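Local atomic coordinates of epimerase domain-containing protein (Bacillus cereus HuA2-4, PDB entry 6ZLK), a protein that interconverts UDP-glucuronic acid and UDP-galacturonic acid by 4-epimerisation, using a bound NAD as its redox cofactor. Residues E157-H161 / V172-Y176; E238-G244 / A282-A287. All coordinates share one frame; numbering follows the deposited sequence.

Contact 1 (E157-H161 / V172-Y176); sequences EHLCH and VILRY. With NAD (nicotinamide-adenine-dinucleotide), chain E.
Ile173 of strand 171-180 packs its methyls against Glu157 of helix 148-167 where the helix runs along the strand, the two short segments nearly antiparallel with their axes 9.5 Å apart. Ile173 rises from the strand toward the helix. Its CD1 reaches 3.8 Å from Glu157 CB, and the same methyl lies 3.6 Å from NE2 of the His161 ring, one turn further on, with Cys160 CB at the margin of the patch. The CG2 branch of Ile173 packs under the end of the glutamate, 3.9 Å from Glu157 CD.

Beyond CG the Glu157 chain is extended (chi2 -170°), which carries its carboxylate past the isoleucine to the guanidinium of Arg175. The arginine comes up from two residues along the strand, straight from CG to NE, and grips the carboxylate side-on in a bidentate salt bridge. Arg175 NH2 donates to Glu157 OE1 at 2.7 Å, while Arg175 NE donates to Glu157 OE2 at 2.9 Å. Both oxygens use their syn lone pairs, and the two flat groups are nearly coplanar, 28° apart. Glu157 OE2 has a second partner in the hydroxyl of Ser125, on the neighbouring strand 120-126, and Arg175 NH1 is bonded to Tyr130 OH.

At the C-terminal end of segment 172-176, Tyr176 belongs to the cofactor and UDP-sugar pockets of this Rossmann-type epimerase; its CB lies 3.4 Å from C5N of the NAD nicotinamide. The helix also packs on the second subunit, His158 meeting Leu154 of that chain. With both charged groups buried and paired through two bonds, the glutamate probably stays ionised, and the paired grip limits rotation of either group while tying the helix to the strand one residue before Tyr176, which meets the cofactor.

Contact 2 (E238-G244 / A282-A287); sequences EVINIGG and ADISKA
Segment 238-244 passes segment 282-287 with CA atoms 5.8 Å apart at Ile240 and Ala287, and 5.6 Å apart at Asn241 and Ile284, the second segment turning into a helix as it goes. Lys286 reaches back along the strand. Its chain is extended throughout, CG anti to the backbone N (chi1 -178°), and it delivers NZ to two oxygens: Glu238 OE1 at 2.7 Å, in a salt bridge that meets the oxygen nearly along its C-O axis, and Val239 O at 2.8 Å, reached from a little off the carbonyl plane. Glu238 folds at chi2 to meet it.

Asn241 points at the turn before the helix. Its ND2 donates to Asp283 O in a nearly straight bond (169°) of 3.0 Å, the acceptor lying in the amide plane, while OD1 is held by Tyr130 OH. Ile284 occupies the N-cap position of helix 285-291, and Asp283 OD1 takes the backbone N of Ser285 in an Asx turn at the start of the helix. Strand 239-242, against which this turn packs, belongs to the parallel part of the Rossmann-type sheet, hydrogen-bonded to strand 171-180. A water bridges the two backbones, donating to Asn241 O and accepting from Ala287 N.

Apolar contacts fill in between. Ala287 CB sits 3.6 Å from Ile240 CG2, and Ile242 CD1 also approaches Ala287 CB. Ile284 CG2 lies over the backbone at Gly243, 3.4 Å from Gly243 N, a buried amide for which the model has no hydrogen-bonding partner.

Overall arrangement
Contacts 1 and 2 meet on the shared sheet, where strands 171-180 and 239-242 are parallel neighbours; their centres are 13 Å apart. Probable backbone hydrogen bonds join them, Ile173 O to Ile240 N at 2.8 Å and Arg175 O to Ile242 N at 2.9 Å. The Arg175 side chain also packs on contact 2, its NE 3.4 Å from Val239 CG1, and Tyr130 hydrogen-bonds to both Arg175 and Asn241. Contact 1 reaches the active site directly through Tyr176, which touches NAD and the UDP-sugar. Contact 2 stands off from the ligands, the nearest atoms of the Ile242 side chain and NAD being about 9 Å apart.

Contact 1 (E157-H161 / V172-Y176)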
loop_
_atom_site.group_PDB
_atom_site.type_symbol
_atom_site.label_atom_id
_atom_site.label_comp_id
_atom_site.label_asym_id
_atom_site.label_seq_id
_atom_site.Cartn_x
_atom_site.Cartn_y
_atom_site.Cartn_z
ATOM N N GLU A 157 1.519 4.748 5.468
ATOM C CA GLU A 157 0.532 5.539 6.228
ATOM C C GLU A 157 -0.546 4.564 6.686
ATOM O O GLU A 157 -0.968 4.630 7.810
ATOM C CB GLU A 157 -0.179 6.597 5.399
ATOM C CG GLU A 157 0.725 7.669 4.851
ATOM C CD GLU A 157 -0.078 8.806 4.256
ATOM O OE1 GLU A 157 -1.318 8.817 4.431
ATOM O OE2 GLU A 157 0.522 9.687 3.614
ATOM N N HIS A 158 -0.964 3.656 5.809
ATOM C CA HIS A 158 -2.061 2.725 6.176
ATOM C C HIS A 158 -1.584 1.864 7.342
ATOM O O HIS A 158 -2.395 1.559 8.255
ATOM C CB HIS A 158 -2.478 1.886 4.950
ATOM C CG HIS A 158 -3.212 2.672 3.900
ATOM N ND1 HIS A 158 -3.113 2.350 2.578
ATOM C CD2 HIS A 158 -4.065 3.692 3.977
ATOM C CE1 HIS A 158 -3.912 3.129 1.890
ATOM N NE2 HIS A 158 -4.487 3.976 2.709
ATOM N N LEU A 159 -0.347 1.366 7.323
ATOM C CA LEU A 159 0.165 0.579 8.451
ATOM C C LEU A 159 0.085 1.391 9.747
ATOM O O LEU A 159 -0.337 0.874 10.782
ATOM C CB LEU A 159 1.614 0.168 8.182
ATOM C CG LEU A 159 1.761 -0.985 7.202
ATOM C CD1 LEU A 159 3.227 -1.158 6.823
ATOM C CD2 LEU A 159 1.185 -2.259 7.785
ATOM N N CYS A 160 0.458 2.664 9.719
ATOM C CA CYS A 160 0.315 3.537 10.901
ATOM C C CYS A 160 -1.143 3.507 11.389
ATOM O O CYS A 160 -1.327 3.293 12.599
ATOM C CB CYS A 160 0.735 4.978 10.639
ATOM S SG CYS A 160 2.524 5.168 10.378
ATOM N N HIS A 161 -2.123 3.655 10.493
ATOM C CA HIS A 161 -3.521 3.643 10.969
ATOM C C HIS A 161 -3.858 2.265 11.537
ATOM O O HIS A 161 -4.634 2.222 12.513
ATOM C CB HIS A 161 -4.480 4.011 9.864
ATOM C CG HIS A 161 -4.332 5.427 9.439
ATOM N ND1 HIS A 161 -4.583 6.478 10.330
ATOM C CD2 HIS A 161 -4.006 5.976 8.256
ATOM C CE1 HIS A 161 -4.376 7.620 9.677
ATOM N NE2 HIS A 161 -4.058 7.334 8.410
ATOM N N VAL A 172 1.289 10.093 14.192
ATOM C CA VAL A 172 1.004 11.366 13.516
ATOM C C VAL A 172 1.643 11.222 12.134
ATOM O O VAL A 172 2.795 10.745 12.086
ATOM C CB VAL A 172 1.656 12.553 14.250
ATOM C CG1 VAL A 172 1.391 13.819 13.474
ATOM C CG2 VAL A 172 1.187 12.663 15.716
ATOM N N ILE A 173 0.928 11.584 11.100
ATOM C CA ILE A 173 1.482 11.500 9.722
ATOM C C ILE A 173 1.686 12.893 9.153
ATOM O O ILE A 173 0.770 13.692 9.131
ATOM C CB ILE A 173 0.607 10.620 8.813
ATOM C CG1 ILE A 173 0.561 9.159 9.275
ATOM C CG2 ILE A 173 1.053 10.782 7.366
ATOM C CD1 ILE A 173 -0.595 8.368 8.721
ATOM N N LEU A 174 2.896 13.207 8.725
ATOM C CA LEU A 174 3.214 14.472 8.044
ATOM C C LEU A 174 3.432 14.148 6.567
ATOM O O LEU A 174 4.273 13.331 6.253
ATOM C CB LEU A 174 4.436 15.174 8.653
ATOM C CG LEU A 174 4.423 15.368 10.153
ATOM C CD1 LEU A 174 5.715 16.087 10.608
ATOM C CD2 LEU A 174 3.182 16.163 10.544
ATOM N N ARG A 175 2.677 14.775 5.691
ATOM C CA ARG A 175 2.905 14.681 4.232
ATOM C C ARG A 175 3.686 15.896 3.769
ATOM O O ARG A 175 3.122 17.009 3.614
ATOM C CB ARG A 175 1.580 14.604 3.463
ATOM C CG ARG A 175 0.857 13.302 3.707
ATOM C CD ARG A 175 -0.512 13.347 3.062
ATOM N NE ARG A 175 -1.127 12.036 3.179
ATOM C CZ ARG A 175 -2.413 11.782 2.924
ATOM N NH1 ARG A 175 -3.227 12.734 2.546
ATOM N NH2 ARG A 175 -2.902 10.572 3.069
ATOM N N TYR A 176 4.965 15.705 3.535
ATOM C CA TYR A 176 5.802 16.768 2.926
ATOM C C TYR A 176 5.532 16.942 1.433
ATOM O O TYR A 176 5.320 15.991 0.703
ATOM C CB TYR A 176 7.261 16.349 3.079
ATOM C CG TYR A 176 7.855 16.298 4.467
ATOM C CD1 TYR A 176 7.254 16.808 5.614
ATOM C CD2 TYR A 176 9.066 15.646 4.634
ATOM C CE1 TYR A 176 7.868 16.754 6.845
ATOM C CE2 TYR A 176 9.665 15.533 5.876
ATOM C CZ TYR A 176 9.100 16.128 6.982
ATOM O OH TYR A 176 9.736 16.040 8.202
HETATM P PA NAD E . 17.121 10.552 1.942
HETATM O O1A NAD E . 17.268 9.441 0.975
HETATM O O2A NAD E . 18.084 11.702 1.909
HETATM O O5B NAD E . 16.988 10.067 3.432
HETATM C C5B NAD E . 16.395 8.812 3.825
HETATM C C4B NAD E . 17.408 8.001 4.595
HETATM O O4B NAD E . 16.786 6.754 4.976
HETATM C C3B NAD E . 18.669 7.650 3.824
HETATM O O3B NAD E . 19.827 8.327 4.294
HETATM C C2B NAD E . 18.711 6.119 3.887
HETATM O O2B NAD E . 19.999 5.551 4.041
HETATM C C1B NAD E . 17.839 5.820 5.111
HETATM N N9A NAD E . 17.219 4.506 5.099
HETATM C C8A NAD E . 16.432 3.958 4.120
HETATM N N7A NAD E . 16.022 2.749 4.396
HETATM C C5A NAD E . 16.652 2.460 5.605
HETATM C C6A NAD E . 16.675 1.323 6.425
HETATM N N6A NAD E . 16.080 0.149 6.115
HETATM N N1A NAD E . 17.360 1.396 7.592
HETATM C C2A NAD E . 17.994 2.549 7.902
HETATM N N3A NAD E . 18.092 3.673 7.178
HETATM C C4A NAD E . 17.380 3.568 6.059
HETATM O O3 NAD E . 15.650 11.117 1.635
HETATM P PN NAD E . 14.951 12.507 2.142
HETATM O O1N NAD E . 14.802 13.353 0.965
HETATM O O2N NAD E . 15.642 12.952 3.336
HETATM O O5D NAD E . 13.535 11.957 2.571
HETATM C C5D NAD E . 13.302 11.712 3.908
HETATM C C4D NAD E . 11.865 11.300 4.047
HETATM O O4D NAD E . 11.000 12.364 3.613
HETATM C C3D NAD E . 11.467 10.053 3.242
HETATM O O3D NAD E . 10.561 9.249 4.018
HETATM C C2D NAD E . 10.696 10.616 2.050
HETATM O O2D NAD E . 9.818 9.643 1.478
HETATM C C1D NAD E . 10.075 11.838 2.720
HETATM N N1N NAD E . 9.801 12.936 1.806
HETATM C C2N NAD E . 10.817 13.649 1.242
HETATM C C3N NAD E . 10.532 14.661 0.395
HETATM C C7N NAD E . 11.609 15.416 -0.304
HETATM O O7N NAD E . 11.238 16.321 -1.031
HETATM N N7N NAD E . 12.892 15.118 -0.052
HETATM C C4N NAD E . 9.194 15.042 0.191
HETATM C C5N NAD E . 8.175 14.215 0.653
HETATM C C6N NAD E . 8.499 13.202 1.501
#

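Contact 2 (E238-G244 / A282-A287)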
loop_
_atom_site.group_PDB
_atom_site.type_symbol
_atom_site.label_atom_id
_atom_site.label_comp_id
_atom_site.label_asym_id
_atom_site.label_seq_id
_atom_site.Cartn_x
_atom_site.Cartn_y
_atom_site.Cartn_z
ATOM N N GLU A 238 -3.758 12.124 13.307
ATOM C CA GLU A 238 -3.984 13.157 12.277
ATOM C C GLU A 238 -2.975 13.001 11.125
ATOM O O GLU A 238 -1.791 12.598 11.377
ATOM C CB GLU A 238 -3.820 14.576 12.801
ATOM C CG GLU A 238 -4.941 15.016 13.756
ATOM C CD GLU A 238 -6.360 14.823 13.238
ATOM O OE1 GLU A 238 -6.597 14.969 12.032
ATOM O OE2 GLU A 238 -7.241 14.511 14.063
ATOM N N VAL A 239 -3.442 13.202 9.923
ATOM C CA VAL A 239 -2.574 13.410 8.736
ATOM C C VAL A 239 -2.494 14.910 8.491
ATOM O O VAL A 239 -3.544 15.570 8.409
ATOM C CB VAL A 239 -3.118 12.673 7.515
ATOM C CG1 VAL A 239 -2.257 12.917 6.285
ATOM C CG2 VAL A 239 -3.243 11.183 7.827
ATOM N N ILE A 240 -1.292 15.446 8.315
ATOM C CA ILE A 240 -1.048 16.899 8.218
ATOM C C ILE A 240 -0.132 17.165 7.018
ATOM O O ILE A 240 1.022 16.682 7.065
ATOM C CB ILE A 240 -0.429 17.459 9.518
ATOM C CG1 ILE A 240 -1.251 17.049 10.756
ATOM C CG2 ILE A 240 -0.256 18.957 9.370
ATOM C CD1 ILE A 240 -0.661 17.546 12.084
ATOM N N ASN A 241 -0.610 17.903 6.041
ATOM C CA ASN A 241 0.244 18.426 4.932
ATOM C C ASN A 241 1.225 19.481 5.467
ATOM O O ASN A 241 0.838 20.413 6.241
ATOM C CB ASN A 241 -0.547 19.115 3.851
ATOM C CG ASN A 241 -1.475 18.189 3.100
ATOM O OD1 ASN A 241 -1.211 17.018 2.947
ATOM N ND2 ASN A 241 -2.575 18.750 2.619
ATOM N N ILE A 242 2.485 19.384 5.057
ATOM C CA ILE A 242 3.534 20.396 5.317
ATOM C C ILE A 242 4.023 20.875 3.944
ATOM O O ILE A 242 4.692 20.084 3.241
ATOM C CB ILE A 242 4.689 19.794 6.144
ATOM C CG1 ILE A 242 4.195 19.191 7.470
ATOM C CG2 ILE A 242 5.801 20.809 6.360
ATOM C CD1 ILE A 242 3.586 20.205 8.396
ATOM N N GLY A 243 3.614 22.070 3.538
ATOM C CA GLY A 243 3.896 22.663 2.236
ATOM C C GLY A 243 4.541 24.012 2.359
ATOM O O GLY A 243 4.774 24.488 3.482
ATOM N N GLY A 244 4.865 24.559 1.205
ATOM C CA GLY A 244 5.769 25.688 1.145
ATOM C C GLY A 244 5.073 27.006 1.059
ATOM O O GLY A 244 3.815 27.088 0.957
ATOM N N ALA A 282 -0.450 22.074 -1.790
ATOM C CA ALA A 282 -0.975 21.664 -0.473
ATOM C C ALA A 282 -1.985 22.698 0.023
ATOM O O ALA A 282 -1.727 23.895 -0.024
ATOM C CB ALA A 282 0.135 21.517 0.522
ATOM N N ASP A 283 -3.072 22.218 0.613
ATOM C CA ASP A 283 -3.831 23.006 1.592
ATOM C C ASP A 283 -3.117 22.757 2.930
ATOM O O ASP A 283 -3.135 21.585 3.438
ATOM C CB ASP A 283 -5.265 22.490 1.660
ATOM C CG ASP A 283 -6.163 23.302 2.563
ATOM O OD1 ASP A 283 -5.642 24.011 3.435
ATOM O OD2 ASP A 283 -7.409 23.217 2.358
ATOM N N ILE A 284 -2.488 23.785 3.465
ATOM C CA ILE A 284 -1.746 23.676 4.741
ATOM C C ILE A 284 -2.581 24.293 5.869
ATOM O O ILE A 284 -2.022 24.603 6.889
ATOM C CB ILE A 284 -0.351 24.300 4.595
ATOM C CG1 ILE A 284 -0.406 25.751 4.100
ATOM C CG2 ILE A 284 0.512 23.421 3.701
ATOM C CD1 ILE A 284 0.925 26.486 4.159
ATOM N N SER A 285 -3.892 24.497 5.679
ATOM C CA SER A 285 -4.771 25.004 6.766
ATOM C C SER A 285 -4.766 24.151 8.032
ATOM O O SER A 285 -4.728 24.720 9.142
ATOM C CB SER A 285 -6.192 25.130 6.211
ATOM O OG SER A 285 -6.143 25.836 4.993
ATOM N N LYS A 286 -4.758 22.837 7.902
ATOM C CA LYS A 286 -4.771 21.978 9.090
ATOM C C LYS A 286 -3.458 22.184 9.869
ATOM O O LYS A 286 -3.476 22.267 11.098
ATOM C CB LYS A 286 -4.995 20.546 8.637
ATOM C CG LYS A 286 -5.077 19.568 9.778
ATOM C CD LYS A 286 -5.424 18.243 9.189
ATOM C CE LYS A 286 -5.887 17.217 10.164
ATOM N NZ LYS A 286 -6.076 15.904 9.505
ATOM N N ALA A 287 -2.313 22.287 9.180
ATOM C CA ALA A 287 -1.034 22.486 9.882
ATOM C C ALA A 287 -1.038 23.823 10.626
ATOM O O ALA A 287 -0.483 23.908 11.707
ATOM C CB ALA A 287 0.106 22.476 8.902
HETATM O O HOH W 1 -1.880 21.179 6.613
#